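Odorant-binding protein 47 (Anopheles gambiae, PDB 3PM2) binds small hydrophobic odorants such as indole, menthol and decanal and is thought to carry them through the aqueous fluid around olfactory dendrites. Local coordinates at residues L80-T85 with E91-T96; I38-R43 with E125-C130. All coordinates share one frame; numbering follows the deposited sequence.

Contact 1 of 2, residues L80-T85 with E91-T96; sequences LYLDST and EWNKIT. Unlike the reference sequence in segment 80-85: Asp83 (reference Ala).
Tyr81 faces Thr96 and Thr85 faces Trp92 where two consecutive helices run back nearly antiparallel, at 159°, with the axes of the short segments 9.7 Å apart at closest approach. This is a helical hairpin. No direct hydrogen bond crosses it. Thr85 touches two residues of the other helix. Its methyl CG2 reaches toward Thr96 tip to tip, 3.6 Å from Thr96 OG1, and the same methyl also leans on CB of Trp92. The torsion of Thr85 turns its two branches to different tasks: OG1 lies between the backbone N and the carbonyl carbon (chi1 73°) and bonds back to Leu82 O at 2.8 Å, while CG2 is left for the other helix. Thr96 OG1 also bonds back within its own helix, but to the oxygen four residues earlier: Trp92 O, at 2.7 Å. This oxygen also takes Thr96 N from the opposite face of its plane. Both hydroxyls are thus tied to the turn before. The methyl of Thr96 lies anti to the backbone N and packs on Tyr81, with CG2 3.6 Å from CB and oblique to the ring. On the outer side Leu82 CD2 meets Asn93 ND2 at 3.4 Å. A water bridges the helices there, accepting from Asn93 ND2 at 2.7 Å and donating to Thr85 OG1 at 3.0 Å. Tyr81 and Thr96 both press on Leu145 of helix 133-147. Pro22 touches Trp92 and Thr96, so the hairpin of helices 74-85 and 92-109 packs against that helix and the N-terminal loop.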
ATOM      1  N   LEU A  80       6.984 -12.354   6.248  1.00 20.19           N
ATOM      2  CA  LEU A  80       7.815 -11.348   5.569  1.00 19.86           C
ATOM      3  C   LEU A  80       7.894 -10.040   6.325  1.00 21.64           C
ATOM      4  O   LEU A  80       8.992  -9.517   6.494  1.00 21.27           O
ATOM      5  CB  LEU A  80       7.378 -11.103   4.122  1.00 20.49           C
ATOM      6  CG  LEU A  80       7.696 -12.211   3.137  1.00 27.94           C
ATOM      7  CD1 LEU A  80       7.048 -11.925   1.799  1.00 28.66           C
ATOM      8  CD2 LEU A  80       9.214 -12.415   2.988  1.00 32.59           C
ATOM      9  N   TYR A  81       6.726  -9.484   6.764  1.00 17.96           N
ATOM     10  CA  TYR A  81       6.748  -8.248   7.546  1.00 16.58           C
ATOM     11  C   TYR A  81       7.525  -8.432   8.836  1.00 22.35           C
ATOM     12  O   TYR A  81       8.419  -7.637   9.111  1.00 20.91           O
ATOM     13  CB  TYR A  81       5.332  -7.772   7.856  1.00 16.46           C
ATOM     14  CG  TYR A  81       4.773  -6.841   6.817  1.00 15.57           C
ATOM     15  CD1 TYR A  81       5.336  -5.590   6.596  1.00 16.04           C
ATOM     16  CD2 TYR A  81       3.642  -7.191   6.081  1.00 15.08           C
ATOM     17  CE1 TYR A  81       4.826  -4.732   5.622  1.00 15.11           C
ATOM     18  CE2 TYR A  81       3.132  -6.355   5.101  1.00 15.96           C
ATOM     19  CZ  TYR A  81       3.712  -5.117   4.887  1.00 17.13           C
ATOM     20  OH  TYR A  81       3.174  -4.309   3.914  1.00 18.24           O
ATOM     21  N   LEU A  82       7.272  -9.548   9.576  1.00 20.96           N
ATOM     22  CA  LEU A  82       8.000  -9.832  10.813  1.00 22.76           C
ATOM     23  C   LEU A  82       9.495 -10.000  10.601  1.00 27.99           C
ATOM     24  O   LEU A  82      10.274  -9.594  11.475  1.00 27.28           O
ATOM     25  CB  LEU A  82       7.424 -11.013  11.613  1.00 24.35           C
ATOM     26  CG  LEU A  82       6.085 -10.784  12.335  1.00 30.76           C
ATOM     27  CD1 LEU A  82       5.723 -12.009  13.160  1.00 32.09           C
ATOM     28  CD2 LEU A  82       6.135  -9.559  13.245  1.00 31.82           C
ATOM     29  N   ASP A  83       9.906 -10.562   9.466  1.00 25.40           N
ATOM     30  CA  ASP A  83      11.323 -10.632   9.120  1.00 25.07           C
ATOM     31  C   ASP A  83      11.963  -9.265   9.106  1.00 26.26           C
ATOM     32  O   ASP A  83      12.972  -9.089   9.663  1.00 25.68           O
ATOM     33  CB  ASP A  83      11.627 -11.303   7.777  1.00 28.01           C
ATOM     34  CG  ASP A  83      13.188 -11.475   7.497  1.00 48.16           C
ATOM     35  OD1 ASP A  83      13.860 -12.262   8.202  1.00 51.16           O
ATOM     36  OD2 ASP A  83      13.742 -10.875   6.541  1.00 55.76           O
ATOM     37  N   SER A  84      11.339  -8.290   8.457  1.00 22.02           N
ATOM     38  CA  SER A  84      11.897  -6.931   8.409  1.00 20.71           C
ATOM     39  C   SER A  84      12.013  -6.265   9.798  1.00 23.66           C
ATOM     40  O   SER A  84      12.885  -5.416   9.984  1.00 23.41           O
ATOM     41  CB  SER A  84      11.104  -6.044   7.455  1.00 23.46           C
ATOM     42  OG  SER A  84       9.833  -5.709   7.991  1.00 24.64           O
ATOM     43  N   THR A  85      11.154  -6.658  10.760  1.00 18.82           N
ATOM     44  CA  THR A  85      11.128  -6.070  12.117  1.00 18.52           C
ATOM     45  C   THR A  85      12.164  -6.640  13.089  1.00 23.99           C
ATOM     46  O   THR A  85      12.377  -6.039  14.143  1.00 22.28           O
ATOM     47  CB  THR A  85       9.710  -6.169  12.748  1.00 25.37           C
ATOM     48  OG1 THR A  85       9.443  -7.528  13.109  1.00 23.75           O
ATOM     49  CG2 THR A  85       8.618  -5.643  11.838  1.00 19.33           C
ATOM     50  N   GLU A  91       9.039  -2.110  19.478  1.00 22.42           N
ATOM     51  CA  GLU A  91       7.664  -1.615  19.319  1.00 21.91           C
ATOM     52  C   GLU A  91       7.021  -2.115  18.016  1.00 25.08           C
ATOM     53  O   GLU A  91       5.807  -2.300  17.960  1.00 23.81           O
ATOM     54  CB  GLU A  91       7.637  -0.087  19.297  1.00 23.54           C
ATOM     55  CG  GLU A  91       7.978   0.559  20.633  1.00 30.30           C
ATOM     56  CD  GLU A  91       9.446   0.711  20.982  1.00 43.50           C
ATOM     57  OE1 GLU A  91      10.311   0.158  20.266  1.00 27.56           O
ATOM     58  OE2 GLU A  91       9.728   1.338  22.024  1.00 37.66           O
ATOM     59  N   TRP A  92       7.835  -2.321  16.977  1.00 21.58           N
ATOM     60  CA  TRP A  92       7.350  -2.746  15.662  1.00 20.03           C
ATOM     61  C   TRP A  92       6.675  -4.107  15.564  1.00 23.47           C
ATOM     62  O   TRP A  92       5.812  -4.268  14.704  1.00 21.79           O
ATOM     63  CB  TRP A  92       8.416  -2.556  14.596  1.00 17.94           C
ATOM     64  CG  TRP A  92       8.691  -1.109  14.278  1.00 17.70           C
ATOM     65  CD1 TRP A  92       9.838  -0.421  14.550  1.00 20.52           C
ATOM     66  CD2 TRP A  92       7.819  -0.183  13.598  1.00 16.90           C
ATOM     67  NE1 TRP A  92       9.743   0.872  14.077  1.00 20.32           N
ATOM     68  CE2 TRP A  92       8.500   1.057  13.525  1.00 21.31           C
ATOM     69  CE3 TRP A  92       6.495  -0.256  13.123  1.00 17.86           C
ATOM     70  CZ2 TRP A  92       7.941   2.189  12.923  1.00 20.38           C
ATOM     71  CZ3 TRP A  92       5.939   0.873  12.511  1.00 19.40           C
ATOM     72  CH2 TRP A  92       6.652   2.079  12.431  1.00 19.80           C
ATOM     73  N   ASN A  93       7.004  -5.062  16.459  1.00 20.50           N
ATOM     74  CA  ASN A  93       6.378  -6.391  16.443  1.00 20.65           C
ATOM     75  C   ASN A  93       4.855  -6.292  16.562  1.00 25.56           C
ATOM     76  O   ASN A  93       4.147  -6.729  15.645  1.00 23.66           O
ATOM     77  CB  ASN A  93       6.954  -7.299  17.538  1.00 20.99           C
ATOM     78  CG  ASN A  93       6.406  -8.695  17.476  1.00 35.23           C
ATOM     79  OD1 ASN A  93       5.459  -9.050  18.187  1.00 37.24           O
ATOM     80  ND2 ASN A  93       6.953  -9.494  16.583  1.00 24.80           N
ATOM     81  N   LYS A  94       4.368  -5.682  17.674  1.00 23.22           N
ATOM     82  CA  LYS A  94       2.941  -5.498  17.948  1.00 23.85           C
ATOM     83  C   LYS A  94       2.279  -4.557  16.963  1.00 24.96           C
ATOM     84  O   LYS A  94       1.152  -4.825  16.560  1.00 24.82           O
ATOM     85  CB  LYS A  94       2.688  -5.000  19.384  1.00 29.18           C
ATOM     86  CG  LYS A  94       1.303  -5.365  19.921  1.00 46.85           C
ATOM     87  CD  LYS A  94       1.252  -6.815  20.423  1.00 62.36           C
ATOM     88  CE  LYS A  94       0.136  -7.597  19.773  1.00 72.87           C
ATOM     89  NZ  LYS A  94       0.392  -9.062  19.819  1.00 82.15           N
ATOM     90  N   ILE A  95       2.948  -3.446  16.602  1.00 19.85           N
ATOM     91  CA  ILE A  95       2.397  -2.480  15.654  1.00 18.42           C
ATOM     92  C   ILE A  95       2.118  -3.197  14.331  1.00 21.18           C
ATOM     93  O   ILE A  95       1.024  -3.070  13.799  1.00 20.17           O
ATOM     94  CB  ILE A  95       3.338  -1.268  15.459  1.00 20.65           C
ATOM     95  CG1 ILE A  95       3.467  -0.438  16.769  1.00 19.22           C
ATOM     96  CG2 ILE A  95       2.847  -0.408  14.299  1.00 18.94           C
ATOM     97  CD1 ILE A  95       4.486   0.769  16.663  1.00 17.19           C
ATOM     98  N   THR A  96       3.079  -4.019  13.874  1.00 18.07           N
ATOM     99  CA  THR A  96       2.973  -4.791  12.624  1.00 18.47           C
ATOM    100  C   THR A  96       1.861  -5.816  12.689  1.00 21.60           C
ATOM    101  O   THR A  96       1.004  -5.826  11.803  1.00 18.73           O
ATOM    102  CB  THR A  96       4.340  -5.363  12.208  1.00 21.39           C
ATOM    103  OG1 THR A  96       5.252  -4.282  12.037  1.00 21.23           O
ATOM    104  CG2 THR A  96       4.277  -6.162  10.908  1.00 20.05           C
TER
HETATM  105  O   HOH W   1       9.453  -9.275  15.578  1.00 34.41           O

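Contact 2 of 2, residues I38-R43 with E125-C130; sequences IGQTKR and EGEQIC
Gln40 reaches from helix 27-44 to the extended backbone of Gln128 and holds it with both ends of its amide. Gln128 N donates to Gln40 OE1 at 2.7 Å, nearly straight at 172°. Gln40 NE2 donates to Gln128 O at 2.9 Å, again nearly straight at 175°. Each acceptor is used on a lone pair in its carbonyl plane, and Gln128 O lies in the plane of the Gln40 amide. The paired bonds fix the rotation of the amide and tell its O from its N. A side-chain amide here takes the place of a neighbouring strand for one residue of the loop. The first torsion of Gln40 sets CG between the backbone N and the carbonyl carbon (chi1 77°), and the chain then bends at chi2 to present the amide to the loop.

This is the tight part. OE1 of Gln40 also lies 3.6 Å from CA of Glu127 and 3.7 Å from CB of Gln128. Glu127 is buried, and its carboxylate is held from outside the two segments: OE1 by Ala123 N and by a salt bridge to Arg52, OE2 by Gln44 NE2. The solvent side is looser. The side chain of Gln128 leads away from the helix and is exposed, and Gly126, with positive phi, only grazes the contact through its carbonyl oxygen. Arg43, also exposed, makes no close contact with 125-130 and forms a cation-pi contact with Phe124 instead.

Cys130 is disulfide-bonded to Cys55 at the start of helix 55-63. Cys55 is also touched by Gln40 and Gln128. The connection from helix 111-118 to helix 133-147 is thereby held beside helices 27-44 and 55-63.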
ATOM      1  N   ILE A  38       2.961   2.441 -12.655  1.00 17.60           N
ATOM      2  CA  ILE A  38       2.531   3.772 -12.167  1.00 17.35           C
ATOM      3  C   ILE A  38       1.679   4.581 -13.172  1.00 18.39           C
ATOM      4  O   ILE A  38       0.743   5.259 -12.768  1.00 16.79           O
ATOM      5  CB  ILE A  38       3.702   4.604 -11.557  1.00 20.16           C
ATOM      6  CG1 ILE A  38       3.191   5.840 -10.762  1.00 19.77           C
ATOM      7  CG2 ILE A  38       4.737   4.992 -12.628  1.00 21.12           C
ATOM      8  CD1 ILE A  38       2.343   5.527  -9.543  1.00 20.56           C
ATOM      9  N   GLY A  39       2.005   4.452 -14.453  1.00 16.41           N
ATOM     10  CA  GLY A  39       1.346   5.150 -15.549  1.00 17.28           C
ATOM     11  C   GLY A  39      -0.146   4.893 -15.539  1.00 19.32           C
ATOM     12  O   GLY A  39      -0.955   5.821 -15.410  1.00 17.84           O
ATOM     13  N   GLN A  40      -0.511   3.624 -15.605  1.00 15.25           N
ATOM     14  CA  GLN A  40      -1.916   3.265 -15.579  1.00 13.74           C
ATOM     15  C   GLN A  40      -2.513   3.470 -14.189  1.00 16.18           C
ATOM     16  O   GLN A  40      -3.695   3.778 -14.105  1.00 14.77           O
ATOM     17  CB  GLN A  40      -2.201   1.886 -16.202  1.00 15.55           C
ATOM     18  CG  GLN A  40      -1.868   0.671 -15.350  1.00 26.09           C
ATOM     19  CD  GLN A  40      -2.834  -0.462 -15.670  1.00 37.73           C
ATOM     20  OE1 GLN A  40      -3.079  -0.802 -16.851  1.00 25.75           O
ATOM     21  NE2 GLN A  40      -3.394  -1.093 -14.631  1.00 15.58           N
ATOM     22  N   THR A  41      -1.721   3.310 -13.109  1.00 12.52           N
ATOM     23  CA  THR A  41      -2.258   3.532 -11.755  1.00 11.93           C
ATOM     24  C   THR A  41      -2.772   4.980 -11.603  1.00 14.84           C
ATOM     25  O   THR A  41      -3.878   5.213 -11.092  1.00 14.47           O
ATOM     26  CB  THR A  41      -1.287   3.044 -10.683  1.00 17.43           C
ATOM     27  OG1 THR A  41      -1.052   1.649 -10.926  1.00 16.15           O
ATOM     28  CG2 THR A  41      -1.836   3.224  -9.257  1.00 15.78           C
ATOM     29  N   LYS A  42      -1.982   5.934 -12.090  1.00 14.99           N
ATOM     30  CA  LYS A  42      -2.345   7.372 -12.053  1.00 15.01           C
ATOM     31  C   LYS A  42      -3.583   7.606 -12.899  1.00 16.52           C
ATOM     32  O   LYS A  42      -4.473   8.334 -12.462  1.00 16.75           O
ATOM     33  CB  LYS A  42      -1.169   8.245 -12.496  1.00 18.58           C
ATOM     34  CG  LYS A  42      -0.073   8.274 -11.429  1.00 25.86           C
ATOM     35  CD  LYS A  42       1.054   9.199 -11.784  1.00 30.93           C
ATOM     36  CE  LYS A  42       1.771   9.633 -10.537  1.00 44.55           C
ATOM     37  NZ  LYS A  42       2.995  10.420 -10.866  1.00 56.41           N
ATOM     38  N   ARG A  43      -3.687   6.950 -14.076  1.00 11.93           N
ATOM     39  CA  ARG A  43      -4.881   7.088 -14.914  1.00 11.96           C
ATOM     40  C   ARG A  43      -6.112   6.591 -14.157  1.00 15.58           C
ATOM     41  O   ARG A  43      -7.176   7.217 -14.210  1.00 14.75           O
ATOM     42  CB  ARG A  43      -4.735   6.309 -16.232  1.00 13.91           C
ATOM     43  CG  ARG A  43      -3.867   7.030 -17.250  1.00 20.27           C
ATOM     44  CD  ARG A  43      -4.133   6.557 -18.668  1.00 19.42           C
ATOM     45  NE  ARG A  43      -5.421   7.021 -19.197  1.00 14.80           N
ATOM     46  CZ  ARG A  43      -5.770   6.922 -20.474  1.00 26.48           C
ATOM     47  NH1 ARG A  43      -4.940   6.373 -21.358  1.00 20.43           N
ATOM     48  NH2 ARG A  43      -6.944   7.373 -20.880  1.00 19.39           N
ATOM     49  N   GLU A 125      -7.497   2.505 -23.478  1.00 32.58           N
ATOM     50  CA  GLU A 125      -6.686   1.644 -24.333  1.00 31.68           C
ATOM     51  C   GLU A 125      -5.463   1.121 -23.587  1.00 35.72           C
ATOM     52  O   GLU A 125      -4.635   1.897 -23.113  1.00 34.69           O
ATOM     53  CB  GLU A 125      -6.253   2.397 -25.593  1.00 33.34           C
ATOM     54  CG  GLU A 125      -7.131   2.136 -26.805  1.00 47.17           C
ATOM     55  CD  GLU A 125      -7.466   0.666 -26.975  1.00 71.87           C
ATOM     56  OE1 GLU A 125      -8.658   0.310 -26.861  1.00 65.05           O
ATOM     57  OE2 GLU A 125      -6.538  -0.132 -27.222  1.00 68.27           O
ATOM     58  N   GLY A 126      -5.358  -0.200 -23.489  1.00 30.77           N
ATOM     59  CA  GLY A 126      -4.223  -0.830 -22.829  1.00 29.55           C
ATOM     60  C   GLY A 126      -4.321  -0.906 -21.315  1.00 30.90           C
ATOM     61  O   GLY A 126      -3.322  -1.178 -20.647  1.00 30.73           O
ATOM     62  N   GLU A 127      -5.499  -0.633 -20.753  1.00 23.66           N
ATOM     63  CA  GLU A 127      -5.664  -0.739 -19.298  1.00 19.98           C
ATOM     64  C   GLU A 127      -5.673  -2.211 -18.914  1.00 21.15           C
ATOM     65  O   GLU A 127      -6.503  -2.961 -19.414  1.00 21.94           O
ATOM     66  CB  GLU A 127      -6.977  -0.106 -18.840  1.00 20.48           C
ATOM     67  CG  GLU A 127      -7.128  -0.150 -17.317  1.00 24.18           C
ATOM     68  CD  GLU A 127      -8.453   0.333 -16.778  1.00 31.21           C
ATOM     69  OE1 GLU A 127      -9.405   0.471 -17.574  1.00 22.06           O
ATOM     70  OE2 GLU A 127      -8.540   0.577 -15.555  1.00 21.63           O
ATOM     71  N   GLN A 128      -4.792  -2.610 -18.011  1.00 19.01           N
ATOM     72  CA  GLN A 128      -4.769  -3.983 -17.505  1.00 19.04           C
ATOM     73  C   GLN A 128      -5.537  -4.026 -16.180  1.00 20.73           C
ATOM     74  O   GLN A 128      -5.223  -3.258 -15.261  1.00 20.08           O
ATOM     75  CB  GLN A 128      -3.332  -4.473 -17.322  1.00 20.72           C
ATOM     76  CG  GLN A 128      -3.225  -5.726 -16.451  1.00 29.28           C
ATOM     77  CD  GLN A 128      -2.221  -6.739 -16.919  1.00 51.64           C
ATOM     78  OE1 GLN A 128      -1.891  -6.846 -18.117  1.00 41.12           O
ATOM     79  NE2 GLN A 128      -1.729  -7.524 -15.962  1.00 43.84           N
ATOM     80  N   ILE A 129      -6.540  -4.913 -16.084  1.00 16.21           N
ATOM     81  CA  ILE A 129      -7.328  -5.024 -14.864  1.00 15.58           C
ATOM     82  C   ILE A 129      -6.632  -5.959 -13.881  1.00 20.28           C
ATOM     83  O   ILE A 129      -6.291  -7.070 -14.246  1.00 20.79           O
ATOM     84  CB  ILE A 129      -8.798  -5.457 -15.170  1.00 18.69           C
ATOM     85  CG1 ILE A 129      -9.524  -4.402 -16.063  1.00 18.62           C
ATOM     86  CG2 ILE A 129      -9.596  -5.768 -13.895  1.00 18.97           C
ATOM     87  CD1 ILE A 129      -9.671  -2.954 -15.477  1.00 17.14           C
ATOM     88  N   CYS A 130      -6.392  -5.490 -12.651  1.00 15.16           N
ATOM     89  CA  CYS A 130      -5.776  -6.278 -11.571  1.00 15.11           C
ATOM     90  C   CYS A 130      -6.797  -6.459 -10.473  1.00 16.53           C
ATOM     91  O   CYS A 130      -7.674  -5.600 -10.293  1.00 15.97           O
ATOM     92  CB  CYS A 130      -4.510  -5.601 -11.041  1.00 16.23           C
ATOM     93  SG  CYS A 130      -3.120  -5.665 -12.209  1.00 20.82           S
TER

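Overall arrangement
The two contacts lie on opposite sides of the chain's centre, with their own centres about 32 Å apart. They share no helix, though helix 133-147 packs on contact 1 and follows the loop of contact 2. Contact 1 is mostly buried and local in sequence. It joins neighbouring helices mainly through methyl groups, which pack on carbon and polar atoms alike, and its one polar link passes through water. Contact 2 is only partly buried and brings together distant parts of the chain. It joins a helix to an irregular loop by direct hydrogen bonds, with a disulfide close by. Packing serves the regular helix pair; directional bonds and a covalent link hold the loop.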